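Local coordinates for protein ribulose bisphosphate carboxylase (Pyrococcus horikoshii, PDB 2D69) that probably catalyses the addition of carbon dioxide and water to ribulose 1,5-bisphosphate, giving two molecules of 3-phosphoglycerate, in an archaeal AMP degradation pathway, at residues I275-A280 with D308-G313; L184-E189 with Y248-I253; A43-S48 with M112-N117. All blocks are in the same frame, centred on the assembly; numbering follows the deposited sequence.

Followed from the N terminus, the chain makes three separate closures in series, none nesting within or crossing another. Interaction 3 comes first: it closes a loop of 63 residues in the N-terminal domain by bringing the turn ahead of strand 115-124 against helix 39-49. Interaction 2 then joins strands 184-186 and 248-252 of the catalytic barrel, and interaction 1, across a shorter loop, pairs strands 274-278 and 309-311. Interactions 1 and 2 meet directly, because strands 248-252 and 274-278 are neighbours in the barrel sheet and Q309 NE2 reaches Y248 OH. Interaction 3 stands apart, its centre about 31 Å from that of interaction 1.

Interaction 1: residues I275-A280 with D308-G313; sequences IHAHRA and DQIHTG. With SO4 (sulfate ion), chain F.
H311 turns an edge toward one face of the H278 ring, its CD2 displaced toward the rim, in an edge-to-face pair with planes 51° apart; at the edge of H278, A280 N donates to ND1. The H276 ring is met in its own plane by Q309 OE1 and H311 NE2, and the three histidines form an aromatic cluster. Over one face of the R279 guanidinium lie H311 C and T312 CA, with the sulfate and a water at its edge. The histidines stand on two neighbouring parallel strands of an alpha/beta (TIM) barrel, and R279 and T312 on the loops that follow them.

Such barrels place binding groups at the C-terminal ends of their strands, as happens here: H278 is a predicted proton acceptor, and R279 and H311 are predicted to bind substrate. R279 NE and NH2 grip the sulfate side by side, NE to O3 at 3.0 Å and NH2 to O2 at 3.2 Å, consistent with a place for a substrate phosphate. H311 ND1 lies 3.4 Å from sulfate O4. R279 CD lies 3.3 Å from H311 O, and beyond it the extended chain carries the guanidinium on to the sulfate. A leucine here would probably leave the anion without two of its donors and H311 O with a thinner cover.

Toward the N-terminal ends of the strands, A277 N binds Q309 O and D308 N binds I275 O. I275 N donates to D308 OD2 at 2.8 Å, nearly straight, while F138 and G139 hold the other carboxylate oxygen. Q309 CG lies between its backbone N and carbonyl carbon (chi1 53°), and the amide stands steeply to the H276 ring. H276 ND1 donates to an in-plane lone pair of Q309 OE1, 2.7 Å away with an angle of 172° at the hydrogen.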
ATOM      1  N   ILE A 275     -12.705  -6.243  26.324  1.00 14.22           N
ATOM      2  CA  ILE A 275     -13.148  -4.878  26.569  1.00 15.19           C
ATOM      3  C   ILE A 275     -13.769  -4.775  27.970  1.00 15.36           C
ATOM      4  O   ILE A 275     -14.659  -5.533  28.345  1.00 12.76           O
ATOM      5  CB  ILE A 275     -14.164  -4.405  25.537  1.00 14.86           C
ATOM      6  CG1 ILE A 275     -13.570  -4.375  24.122  1.00 15.30           C
ATOM      7  CG2 ILE A 275     -14.654  -3.008  25.847  1.00 17.82           C
ATOM      8  CD1 ILE A 275     -14.576  -4.156  23.025  1.00 13.44           C
ATOM      9  N   HIS A 276     -13.229  -3.857  28.746  1.00 16.00           N
ATOM     10  CA  HIS A 276     -13.772  -3.462  30.013  1.00 16.33           C
ATOM     11  C   HIS A 276     -14.500  -2.145  29.771  1.00 16.55           C
ATOM     12  O   HIS A 276     -13.904  -1.162  29.368  1.00 15.33           O
ATOM     13  CB  HIS A 276     -12.674  -3.272  31.052  1.00 17.45           C
ATOM     14  CG  HIS A 276     -13.202  -2.772  32.360  1.00 16.60           C
ATOM     15  ND1 HIS A 276     -13.445  -3.604  33.428  1.00 17.66           N
ATOM     16  CD2 HIS A 276     -13.588  -1.532  32.745  1.00 16.34           C
ATOM     17  CE1 HIS A 276     -13.937  -2.885  34.428  1.00 23.52           C
ATOM     18  NE2 HIS A 276     -14.062  -1.629  34.028  1.00 16.96           N
ATOM     19  N   ALA A 277     -15.800  -2.142  29.999  1.00 15.85           N
ATOM     20  CA  ALA A 277     -16.588  -0.950  29.776  1.00 16.91           C
ATOM     21  C   ALA A 277     -16.770  -0.223  31.097  1.00 16.95           C
ATOM     22  O   ALA A 277     -17.297  -0.769  32.075  1.00 18.57           O
ATOM     23  CB  ALA A 277     -17.928  -1.321  29.190  1.00 15.74           C
ATOM     24  N   HIS A 278     -16.338   1.021  31.104  1.00 17.91           N
ATOM     25  CA  HIS A 278     -16.591   1.955  32.174  1.00 19.13           C
ATOM     26  C   HIS A 278     -17.796   2.751  31.727  1.00 19.12           C
ATOM     27  O   HIS A 278     -17.932   3.098  30.559  1.00 21.41           O
ATOM     28  CB  HIS A 278     -15.378   2.842  32.413  1.00 18.90           C
ATOM     29  CG  HIS A 278     -15.439   3.602  33.695  1.00 22.80           C
ATOM     30  ND1 HIS A 278     -16.503   4.419  34.026  1.00 26.07           N
ATOM     31  CD2 HIS A 278     -14.586   3.639  34.756  1.00 28.06           C
ATOM     32  CE1 HIS A 278     -16.313   4.913  35.245  1.00 28.89           C
ATOM     33  NE2 HIS A 278     -15.144   4.479  35.700  1.00 24.17           N
ATOM     34  N   ARG A 279     -18.690   3.018  32.640  1.00 19.13           N
ATOM     35  CA  ARG A 279     -19.966   3.625  32.262  1.00 20.71           C
ATOM     36  C   ARG A 279     -20.064   5.090  32.655  1.00 21.29           C
ATOM     37  O   ARG A 279     -21.174   5.654  32.711  1.00 22.73           O
ATOM     38  CB  ARG A 279     -21.095   2.823  32.906  1.00 20.58           C
ATOM     39  CG  ARG A 279     -21.034   2.798  34.430  1.00 20.59           C
ATOM     40  CD  ARG A 279     -22.129   1.961  34.991  1.00 21.17           C
ATOM     41  NE  ARG A 279     -22.231   2.070  36.423  1.00 21.62           N
ATOM     42  CZ  ARG A 279     -23.321   1.771  37.134  1.00 24.34           C
ATOM     43  NH1 ARG A 279     -24.440   1.389  36.529  1.00 23.75           N
ATOM     44  NH2 ARG A 279     -23.304   1.934  38.470  1.00 24.53           N
ATOM     45  N   ALA A 280     -18.936   5.747  32.955  1.00 21.73           N
ATOM     46  CA  ALA A 280     -19.018   7.171  33.338  1.00 21.64           C
ATOM     47  C   ALA A 280     -19.962   7.950  32.404  1.00 21.56           C
ATOM     48  O   ALA A 280     -19.916   7.767  31.187  1.00 22.91           O
ATOM     49  CB  ALA A 280     -17.642   7.811  33.331  1.00 22.22           C
ATOM     50  N   ASP A 308     -16.807  -7.264  27.470  1.00 12.66           N
ATOM     51  CA  ASP A 308     -16.581  -8.507  28.225  1.00 12.99           C
ATOM     52  C   ASP A 308     -16.857  -8.397  29.724  1.00 13.75           C
ATOM     53  O   ASP A 308     -17.046  -9.432  30.437  1.00 13.14           O
ATOM     54  CB  ASP A 308     -15.156  -8.951  28.017  1.00 13.43           C
ATOM     55  CG  ASP A 308     -14.877  -9.254  26.589  1.00 13.79           C
ATOM     56  OD1 ASP A 308     -15.131 -10.416  26.200  1.00 14.15           O
ATOM     57  OD2 ASP A 308     -14.394  -8.402  25.802  1.00 13.82           O
ATOM     58  N   GLN A 309     -16.868  -7.151  30.201  1.00 13.95           N
ATOM     59  CA  GLN A 309     -17.162  -6.823  31.611  1.00 14.03           C
ATOM     60  C   GLN A 309     -17.654  -5.386  31.698  1.00 14.23           C
ATOM     61  O   GLN A 309     -17.282  -4.543  30.881  1.00 15.29           O
ATOM     62  CB  GLN A 309     -15.979  -7.070  32.557  1.00 15.25           C
ATOM     63  CG  GLN A 309     -14.719  -6.442  32.185  1.00 16.99           C
ATOM     64  CD  GLN A 309     -13.529  -7.019  32.940  1.00 15.19           C
ATOM     65  OE1 GLN A 309     -12.791  -6.266  33.603  1.00 18.45           O
ATOM     66  NE2 GLN A 309     -13.320  -8.284  32.810  1.00 12.14           N
ATOM     67  N   ILE A 310     -18.552  -5.127  32.617  1.00 13.49           N
ATOM     68  CA  ILE A 310     -19.133  -3.778  32.730  1.00 14.59           C
ATOM     69  C   ILE A 310     -19.580  -3.521  34.170  1.00 16.07           C
ATOM     70  O   ILE A 310     -20.078  -4.433  34.856  1.00 16.33           O
ATOM     71  CB  ILE A 310     -20.327  -3.586  31.731  1.00 12.71           C
ATOM     72  CG1 ILE A 310     -20.846  -2.159  31.725  1.00 14.06           C
ATOM     73  CG2 ILE A 310     -21.455  -4.506  32.079  1.00 15.12           C
ATOM     74  CD1 ILE A 310     -21.777  -1.864  30.591  1.00 16.29           C
ATOM     75  N   HIS A 311     -19.360  -2.281  34.613  1.00 19.27           N
ATOM     76  CA  HIS A 311     -19.746  -1.800  35.936  1.00 22.52           C
ATOM     77  C   HIS A 311     -21.240  -1.837  36.026  1.00 23.74           C
ATOM     78  O   HIS A 311     -21.872  -1.312  35.137  1.00 23.33           O
ATOM     79  CB  HIS A 311     -19.287  -0.330  36.125  1.00 23.87           C
ATOM     80  CG  HIS A 311     -17.800  -0.167  36.287  1.00 28.90           C
ATOM     81  ND1 HIS A 311     -17.169  -0.299  37.507  1.00 33.22           N
ATOM     82  CD2 HIS A 311     -16.827   0.150  35.396  1.00 31.07           C
ATOM     83  CE1 HIS A 311     -15.866  -0.108  37.348  1.00 33.49           C
ATOM     84  NE2 HIS A 311     -15.634   0.183  36.082  1.00 28.53           N
ATOM     85  N   THR A 312     -21.801  -2.419  37.087  1.00 25.55           N
ATOM     86  CA  THR A 312     -23.261  -2.352  37.354  1.00 27.85           C
ATOM     87  C   THR A 312     -23.750  -1.717  38.695  1.00 30.95           C
ATOM     88  O   THR A 312     -24.962  -1.522  38.833  1.00 31.80           O
ATOM     89  CB  THR A 312     -23.860  -3.743  37.282  1.00 26.60           C
ATOM     90  OG1 THR A 312     -23.146  -4.594  38.178  1.00 25.07           O
ATOM     91  CG2 THR A 312     -23.623  -4.373  35.877  1.00 28.05           C
ATOM     92  N   GLY A 313     -22.858  -1.443  39.651  1.00 35.17           N
ATOM     93  CA  GLY A 313     -23.251  -1.029  41.022  1.00 39.05           C
ATOM     94  C   GLY A 313     -22.998  -2.087  42.111  1.00 41.81           C
ATOM     95  O   GLY A 313     -22.660  -3.205  41.760  1.00 42.75           O
TER
HETATM   96  S   SO4 F1002     -19.559   2.642  39.053  1.00 79.73           S
HETATM   97  O1  SO4 F1002     -18.288   3.144  39.569  1.00 80.97           O
HETATM   98  O2  SO4 F1002     -20.712   3.332  39.639  1.00 77.26           O
HETATM   99  O3  SO4 F1002     -19.555   2.860  37.600  1.00 80.45           O
HETATM  100  O4  SO4 F1002     -19.601   1.202  39.349  1.00 80.56           O
HETATM  101  O   HOH W   1     -27.191   0.723  37.978  1.00 49.40           O

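Interaction 2: residues L184-E189 with Y248-I253; sequences LLKDDE and YVMIDI
L184 and Y248 lie roughly at right angles to each other, with the leucine's CD2 3.6 Å from Y248 CE1, an apolar contact at the N-terminal ends of the two segments. The phenol's far end is held by Q309, and F146 packs edge-to-face with its ring.

Further along, M250 stretches across toward segment 184-189. Its CG is anti to the backbone N (chi1 158°) and the rest of the side chain stays extended, carrying the terminal methyl against the loop that follows strand 184-186. There M250 CE lies 3.2 Å from D187 O and 3.6 Å from E189 CA. K186 crosses the methionine at about a right angle, its NZ 3.9 Å from M250 SD. A bend at the last torsion of the lysine (chi4 -33°) curls the amino group back on its own chain, where NZ donates to D187 O at 3.1 Å. That carbonyl thus has the lysine amino group and the end of the methionine, SD and CE, for neighbours.

At the C-terminal ends the carboxylate of D252 faces the backbone and CB of E189, with D252 OD1 3.4 Å from E189 CB. The E189 side chain leads away, bent at its second torsion, and forms a salt bridge with K162, while E189 O accepts a hydrogen bond from S103 of a neighbouring subunit. D187 turns to Y223 and R202.

Strand 222-224 lies between these two strands, so the contact reaches across the interior of a TIM barrel. It flanks the Rubisco metal site, where K186, carrying no carbamate in this structure, D188 and E189 are the predicted magnesium ligands.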
ATOM      1  N   LEU A 184      -6.005  -7.125  38.444  1.00 13.71           N
ATOM      2  CA  LEU A 184      -6.196  -6.142  37.424  1.00 13.28           C
ATOM      3  C   LEU A 184      -5.916  -4.709  37.899  1.00 14.10           C
ATOM      4  O   LEU A 184      -6.595  -4.183  38.781  1.00 15.29           O
ATOM      5  CB  LEU A 184      -7.638  -6.258  36.970  1.00 13.37           C
ATOM      6  CG  LEU A 184      -8.091  -7.584  36.372  1.00 12.44           C
ATOM      7  CD1 LEU A 184      -9.572  -7.503  36.077  1.00 14.48           C
ATOM      8  CD2 LEU A 184      -7.285  -7.911  35.127  1.00 12.91           C
ATOM      9  N   LEU A 185      -4.870  -4.077  37.363  1.00 14.24           N
ATOM     10  CA  LEU A 185      -4.650  -2.671  37.559  1.00 13.12           C
ATOM     11  C   LEU A 185      -5.683  -1.998  36.721  1.00 13.29           C
ATOM     12  O   LEU A 185      -5.988  -2.476  35.627  1.00 12.09           O
ATOM     13  CB  LEU A 185      -3.269  -2.298  37.074  1.00 13.71           C
ATOM     14  CG  LEU A 185      -2.907  -0.804  37.171  1.00 14.13           C
ATOM     15  CD1 LEU A 185      -2.851  -0.310  38.623  1.00 13.77           C
ATOM     16  CD2 LEU A 185      -1.611  -0.561  36.447  1.00 17.37           C
ATOM     17  N   LYS A 186      -6.248  -0.895  37.191  1.00 13.93           N
ATOM     18  CA  LYS A 186      -7.278  -0.218  36.435  1.00 14.24           C
ATOM     19  C   LYS A 186      -7.003   1.275  36.394  1.00 13.74           C
ATOM     20  O   LYS A 186      -6.824   1.902  37.420  1.00 15.60           O
ATOM     21  CB  LYS A 186      -8.675  -0.525  37.002  1.00 14.54           C
ATOM     22  CG  LYS A 186      -9.856   0.114  36.289  1.00 16.78           C
ATOM     23  CD  LYS A 186     -11.247  -0.282  36.857  1.00 18.06           C
ATOM     24  CE  LYS A 186     -12.338   0.771  36.435  1.00 25.55           C
ATOM     25  NZ  LYS A 186     -11.909   2.275  36.298  1.00 28.35           N
ATOM     26  N   ASP A 187      -7.003   1.852  35.206  1.00 12.93           N
ATOM     27  CA  ASP A 187      -6.935   3.304  35.074  1.00 13.65           C
ATOM     28  C   ASP A 187      -8.277   3.916  35.410  1.00 14.70           C
ATOM     29  O   ASP A 187      -9.307   3.351  35.052  1.00 14.39           O
ATOM     30  CB  ASP A 187      -6.676   3.723  33.626  1.00 13.59           C
ATOM     31  CG  ASP A 187      -5.248   3.510  33.177  1.00 13.22           C
ATOM     32  OD1 ASP A 187      -4.322   3.284  33.999  1.00 15.04           O
ATOM     33  OD2 ASP A 187      -4.983   3.563  31.955  1.00 13.70           O
ATOM     34  N   ASP A 188      -8.242   5.124  35.968  1.00 15.72           N
ATOM     35  CA  ASP A 188      -9.401   5.945  36.144  1.00 17.79           C
ATOM     36  C   ASP A 188      -9.968   6.364  34.810  1.00 18.42           C
ATOM     37  O   ASP A 188      -9.241   6.539  33.853  1.00 15.78           O
ATOM     38  CB  ASP A 188      -9.053   7.222  36.906  1.00 19.51           C
ATOM     39  CG  ASP A 188     -10.282   7.953  37.369  1.00 24.15           C
ATOM     40  OD1 ASP A 188     -10.644   9.022  36.780  1.00 26.21           O
ATOM     41  OD2 ASP A 188     -10.959   7.475  38.317  1.00 29.38           O
ATOM     42  N   GLU A 189     -11.280   6.573  34.787  1.00 19.32           N
ATOM     43  CA  GLU A 189     -11.990   6.985  33.586  1.00 20.58           C
ATOM     44  C   GLU A 189     -11.510   8.309  32.991  1.00 19.73           C
ATOM     45  O   GLU A 189     -11.659   8.550  31.805  1.00 20.29           O
ATOM     46  CB  GLU A 189     -13.507   7.009  33.851  1.00 21.86           C
ATOM     47  CG  GLU A 189     -14.058   8.177  34.687  1.00 26.20           C
ATOM     48  CD  GLU A 189     -13.913   8.026  36.200  1.00 33.06           C
ATOM     49  OE1 GLU A 189     -14.228   9.023  36.926  1.00 38.10           O
ATOM     50  OE2 GLU A 189     -13.452   6.947  36.669  1.00 34.80           O
ATOM     51  N   TYR A 248      -6.369  -6.765  27.485  1.00 13.83           N
ATOM     52  CA  TYR A 248      -7.520  -5.934  27.864  1.00 13.11           C
ATOM     53  C   TYR A 248      -7.352  -4.455  27.482  1.00 12.58           C
ATOM     54  O   TYR A 248      -6.279  -3.901  27.560  1.00 13.45           O
ATOM     55  CB  TYR A 248      -7.640  -5.935  29.393  1.00 12.55           C
ATOM     56  CG  TYR A 248      -8.478  -6.946  30.173  1.00 12.39           C
ATOM     57  CD1 TYR A 248      -7.860  -7.877  31.057  1.00 11.66           C
ATOM     58  CD2 TYR A 248      -9.833  -6.883  30.179  1.00 12.52           C
ATOM     59  CE1 TYR A 248      -8.620  -8.671  31.903  1.00 12.65           C
ATOM     60  CE2 TYR A 248     -10.601  -7.717  30.986  1.00 13.62           C
ATOM     61  CZ  TYR A 248      -9.987  -8.600  31.854  1.00 11.52           C
ATOM     62  OH  TYR A 248     -10.764  -9.360  32.670  1.00 13.43           O
ATOM     63  N   VAL A 249      -8.438  -3.823  27.065  1.00 12.35           N
ATOM     64  CA  VAL A 249      -8.540  -2.371  27.034  1.00 12.53           C
ATOM     65  C   VAL A 249      -9.802  -1.975  27.751  1.00 13.77           C
ATOM     66  O   VAL A 249     -10.801  -2.717  27.750  1.00 14.20           O
ATOM     67  CB  VAL A 249      -8.520  -1.826  25.576  1.00 11.94           C
ATOM     68  CG1 VAL A 249      -7.249  -2.226  24.915  1.00 12.84           C
ATOM     69  CG2 VAL A 249      -9.677  -2.375  24.732  1.00  9.68           C
ATOM     70  N   MET A 250      -9.778  -0.761  28.309  1.00 12.84           N
ATOM     71  CA  MET A 250     -10.883  -0.168  28.979  1.00 13.71           C
ATOM     72  C   MET A 250     -11.388   0.977  28.103  1.00 13.13           C
ATOM     73  O   MET A 250     -10.602   1.764  27.560  1.00 13.80           O
ATOM     74  CB  MET A 250     -10.445   0.385  30.333  1.00 13.47           C
ATOM     75  CG  MET A 250     -11.394   1.507  30.897  1.00 18.33           C
ATOM     76  SD  MET A 250     -10.862   1.915  32.585  1.00 24.47           S
ATOM     77  CE  MET A 250     -11.396   3.525  32.621  1.00 20.11           C
ATOM     78  N   ILE A 251     -12.684   1.041  27.945  1.00 13.12           N
ATOM     79  CA  ILE A 251     -13.298   2.110  27.183  1.00 14.01           C
ATOM     80  C   ILE A 251     -14.409   2.703  28.044  1.00 15.06           C
ATOM     81  O   ILE A 251     -15.206   1.968  28.595  1.00 16.95           O
ATOM     82  CB  ILE A 251     -13.863   1.579  25.858  1.00 13.52           C
ATOM     83  CG1 ILE A 251     -12.762   0.944  24.981  1.00 16.32           C
ATOM     84  CG2 ILE A 251     -14.512   2.692  25.062  1.00 16.85           C
ATOM     85  CD1 ILE A 251     -13.277   0.300  23.692  1.00 19.00           C
ATOM     86  N   ASP A 252     -14.443   4.019  28.142  1.00 15.32           N
ATOM     87  CA  ASP A 252     -15.531   4.777  28.707  1.00 16.96           C
ATOM     88  C   ASP A 252     -16.658   4.802  27.639  1.00 15.69           C
ATOM     89  O   ASP A 252     -16.672   5.663  26.771  1.00 15.41           O
ATOM     90  CB  ASP A 252     -15.156   6.250  29.045  1.00 16.89           C
ATOM     91  CG  ASP A 252     -14.030   6.413  30.086  1.00 22.29           C
ATOM     92  OD1 ASP A 252     -13.679   5.420  30.797  1.00 24.02           O
ATOM     93  OD2 ASP A 252     -13.430   7.543  30.266  1.00 25.56           O
ATOM     94  N   ILE A 253     -17.572   3.841  27.667  1.00 14.96           N
ATOM     95  CA  ILE A 253     -18.406   3.609  26.501  1.00 14.81           C
ATOM     96  C   ILE A 253     -19.516   4.598  26.341  1.00 14.88           C
ATOM     97  O   ILE A 253     -19.976   4.768  25.245  1.00 14.30           O
ATOM     98  CB  ILE A 253     -18.992   2.175  26.426  1.00 14.29           C
ATOM     99  CG1 ILE A 253     -20.032   1.914  27.529  1.00 14.52           C
ATOM    100  CG2 ILE A 253     -17.892   1.137  26.466  1.00 15.93           C
ATOM    101  CD1 ILE A 253     -20.734   0.647  27.354  1.00 16.69           C
TER

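Interaction 3: residues A43-S48 with M112-N117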
ATOM      1  N   ALA A  43     -48.960   6.674  23.940  1.00 14.12           N
ATOM      2  CA  ALA A  43     -48.314   5.433  23.518  1.00 14.27           C
ATOM      3  C   ALA A  43     -48.156   5.386  21.967  1.00 14.40           C
ATOM      4  O   ALA A  43     -47.097   5.026  21.445  1.00 13.12           O
ATOM      5  CB  ALA A  43     -49.102   4.250  24.046  1.00 14.22           C
ATOM      6  N   GLY A  44     -49.212   5.792  21.269  1.00 13.41           N
ATOM      7  CA  GLY A  44     -49.212   5.935  19.830  1.00 14.17           C
ATOM      8  C   GLY A  44     -48.098   6.853  19.349  1.00 14.13           C
ATOM      9  O   GLY A  44     -47.377   6.495  18.432  1.00 14.40           O
ATOM     10  N   ARG A  45     -47.936   8.003  19.996  1.00 13.22           N
ATOM     11  CA  ARG A  45     -46.875   8.931  19.684  1.00 13.67           C
ATOM     12  C   ARG A  45     -45.492   8.271  19.796  1.00 14.24           C
ATOM     13  O   ARG A  45     -44.597   8.496  18.955  1.00 14.39           O
ATOM     14  CB  ARG A  45     -46.948  10.124  20.628  1.00 14.35           C
ATOM     15  CG  ARG A  45     -48.083  11.079  20.232  1.00 12.59           C
ATOM     16  CD  ARG A  45     -48.288  12.198  21.225  1.00 14.15           C
ATOM     17  NE  ARG A  45     -49.468  13.041  20.899  1.00 16.90           N
ATOM     18  CZ  ARG A  45     -49.423  14.178  20.195  1.00 17.79           C
ATOM     19  NH1 ARG A  45     -48.279  14.641  19.694  1.00 17.49           N
ATOM     20  NH2 ARG A  45     -50.553  14.860  19.952  1.00 21.48           N
ATOM     21  N   ILE A  46     -45.311   7.447  20.817  1.00 13.82           N
ATOM     22  CA  ILE A  46     -44.030   6.728  20.936  1.00 15.35           C
ATOM     23  C   ILE A  46     -43.815   5.793  19.725  1.00 15.34           C
ATOM     24  O   ILE A  46     -42.716   5.761  19.131  1.00 15.71           O
ATOM     25  CB  ILE A  46     -43.936   5.952  22.250  1.00 14.81           C
ATOM     26  CG1 ILE A  46     -44.080   6.928  23.420  1.00 15.18           C
ATOM     27  CG2 ILE A  46     -42.538   5.270  22.343  1.00 14.70           C
ATOM     28  CD1 ILE A  46     -44.476   6.262  24.756  1.00 16.89           C
ATOM     29  N   ALA A  47     -44.859   5.043  19.368  1.00 15.85           N
ATOM     30  CA  ALA A  47     -44.757   3.995  18.318  1.00 16.42           C
ATOM     31  C   ALA A  47     -44.504   4.654  16.954  1.00 16.41           C
ATOM     32  O   ALA A  47     -43.698   4.213  16.101  1.00 14.81           O
ATOM     33  CB  ALA A  47     -46.044   3.161  18.317  1.00 16.43           C
ATOM     34  N   SER A  48     -45.209   5.752  16.783  1.00 15.16           N
ATOM     35  CA  SER A  48     -45.136   6.575  15.594  1.00 16.00           C
ATOM     36  C   SER A  48     -43.739   7.184  15.334  1.00 15.73           C
ATOM     37  O   SER A  48     -43.145   7.031  14.258  1.00 15.07           O
ATOM     38  CB  SER A  48     -46.128   7.721  15.781  1.00 15.65           C
ATOM     39  OG  SER A  48     -46.071   8.472  14.642  1.00 18.84           O
ATOM     40  N   MET A 112     -40.605  14.497  23.181  1.00 23.36           N
ATOM     41  CA  MET A 112     -41.999  14.786  22.818  1.00 25.33           C
ATOM     42  C   MET A 112     -42.737  15.570  23.890  1.00 25.09           C
ATOM     43  O   MET A 112     -42.847  15.125  25.036  1.00 25.68           O
ATOM     44  CB  MET A 112     -42.731  13.491  22.475  1.00 25.43           C
ATOM     45  CG  MET A 112     -42.130  12.865  21.238  1.00 28.30           C
ATOM     46  SD  MET A 112     -42.992  11.438  20.602  1.00 33.64           S
ATOM     47  CE  MET A 112     -42.873  10.286  21.941  1.00 32.89           C
ATOM     48  N   LYS A 113     -43.195  16.761  23.515  1.00 25.96           N
ATOM     49  CA  LYS A 113     -43.994  17.627  24.390  1.00 26.49           C
ATOM     50  C   LYS A 113     -45.180  16.896  25.062  1.00 26.03           C
ATOM     51  O   LYS A 113     -45.554  17.236  26.175  1.00 26.94           O
ATOM     52  CB  LYS A 113     -44.555  18.839  23.592  1.00 27.24           C
ATOM     53  CG  LYS A 113     -44.417  20.187  24.328  1.00 30.02           C
ATOM     54  CD  LYS A 113     -45.033  21.376  23.559  1.00 32.77           C
ATOM     55  CE  LYS A 113     -45.172  22.626  24.488  1.00 34.08           C
ATOM     56  NZ  LYS A 113     -45.547  23.891  23.783  1.00 35.59           N
ATOM     57  N   ALA A 114     -45.778  15.914  24.388  1.00 24.38           N
ATOM     58  CA  ALA A 114     -46.992  15.268  24.896  1.00 23.09           C
ATOM     59  C   ALA A 114     -46.681  14.172  25.911  1.00 22.01           C
ATOM     60  O   ALA A 114     -47.589  13.535  26.424  1.00 20.51           O
ATOM     61  CB  ALA A 114     -47.815  14.704  23.761  1.00 22.82           C
ATOM     62  N   LEU A 115     -45.403  13.929  26.177  1.00 21.45           N
ATOM     63  CA  LEU A 115     -45.008  13.073  27.293  1.00 21.94           C
ATOM     64  C   LEU A 115     -44.396  13.912  28.398  1.00 22.03           C
ATOM     65  O   LEU A 115     -43.540  14.763  28.146  1.00 22.95           O
ATOM     66  CB  LEU A 115     -44.003  12.020  26.856  1.00 22.63           C
ATOM     67  CG  LEU A 115     -44.390  11.120  25.674  1.00 23.32           C
ATOM     68  CD1 LEU A 115     -43.352  10.037  25.488  1.00 24.27           C
ATOM     69  CD2 LEU A 115     -45.716  10.524  25.902  1.00 23.46           C
ATOM     70  N   LYS A 116     -44.844  13.696  29.628  1.00 21.27           N
ATOM     71  CA  LYS A 116     -44.228  14.354  30.776  1.00 20.95           C
ATOM     72  C   LYS A 116     -42.864  13.732  30.995  1.00 19.47           C
ATOM     73  O   LYS A 116     -41.900  14.423  31.317  1.00 19.79           O
ATOM     74  CB  LYS A 116     -45.112  14.215  32.035  1.00 21.23           C
ATOM     75  CG  LYS A 116     -44.983  15.347  33.047  1.00 24.09           C
ATOM     76  CD  LYS A 116     -46.286  15.654  33.821  1.00 26.23           C
ATOM     77  CE  LYS A 116     -45.959  16.382  35.159  1.00 28.42           C
ATOM     78  NZ  LYS A 116     -47.140  17.121  35.798  1.00 29.47           N
ATOM     79  N   ASN A 117     -42.807  12.412  30.852  1.00 17.11           N
ATOM     80  CA  ASN A 117     -41.602  11.653  31.141  1.00 15.73           C
ATOM     81  C   ASN A 117     -41.617  10.389  30.277  1.00 14.58           C
ATOM     82  O   ASN A 117     -42.679   9.842  30.021  1.00 12.91           O
ATOM     83  CB  ASN A 117     -41.584  11.223  32.605  1.00 16.07           C
ATOM     84  CG  ASN A 117     -41.199  12.359  33.557  1.00 16.59           C
ATOM     85  OD1 ASN A 117     -40.100  12.923  33.462  1.00 14.46           O
ATOM     86  ND2 ASN A 117     -42.123  12.720  34.463  1.00 16.99           N
TER
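R45, on helix 39-49 of the N-terminal domain, lies over a type I beta turn from M112 to L115 that leads into strand 115-124 of the domain's mixed sheet. From the helix its CB comes first, 4.2 Å from M112 SD. The chain then runs extended from CG to NE and passes along A114: CD is 3.6 Å from A114 CB, NE lies almost as near, and at CZ the same methyl sits beneath one face of the guanidinium. At the tip NH2 turns back to its own helix and forms a salt bridge with E41.

The sulfur and methyl of M112 lie against the helix beside R45. SD approaches R45 O at 3.7 Å, and a bend at the last torsion (chi3 -62°) swings CE onto I46. The side chain of I46 also touches Y30 and F32 of strand 26-34 and I86 of strand 81-88.

The turn is closed by the bond from L115 N to M112 O, an oxygen that also accepts from R287 of a neighbouring subunit. On the inner side L115 crosses I46 at about a right angle, with L115 CD1 resting 3.8 Å from I46 CG1.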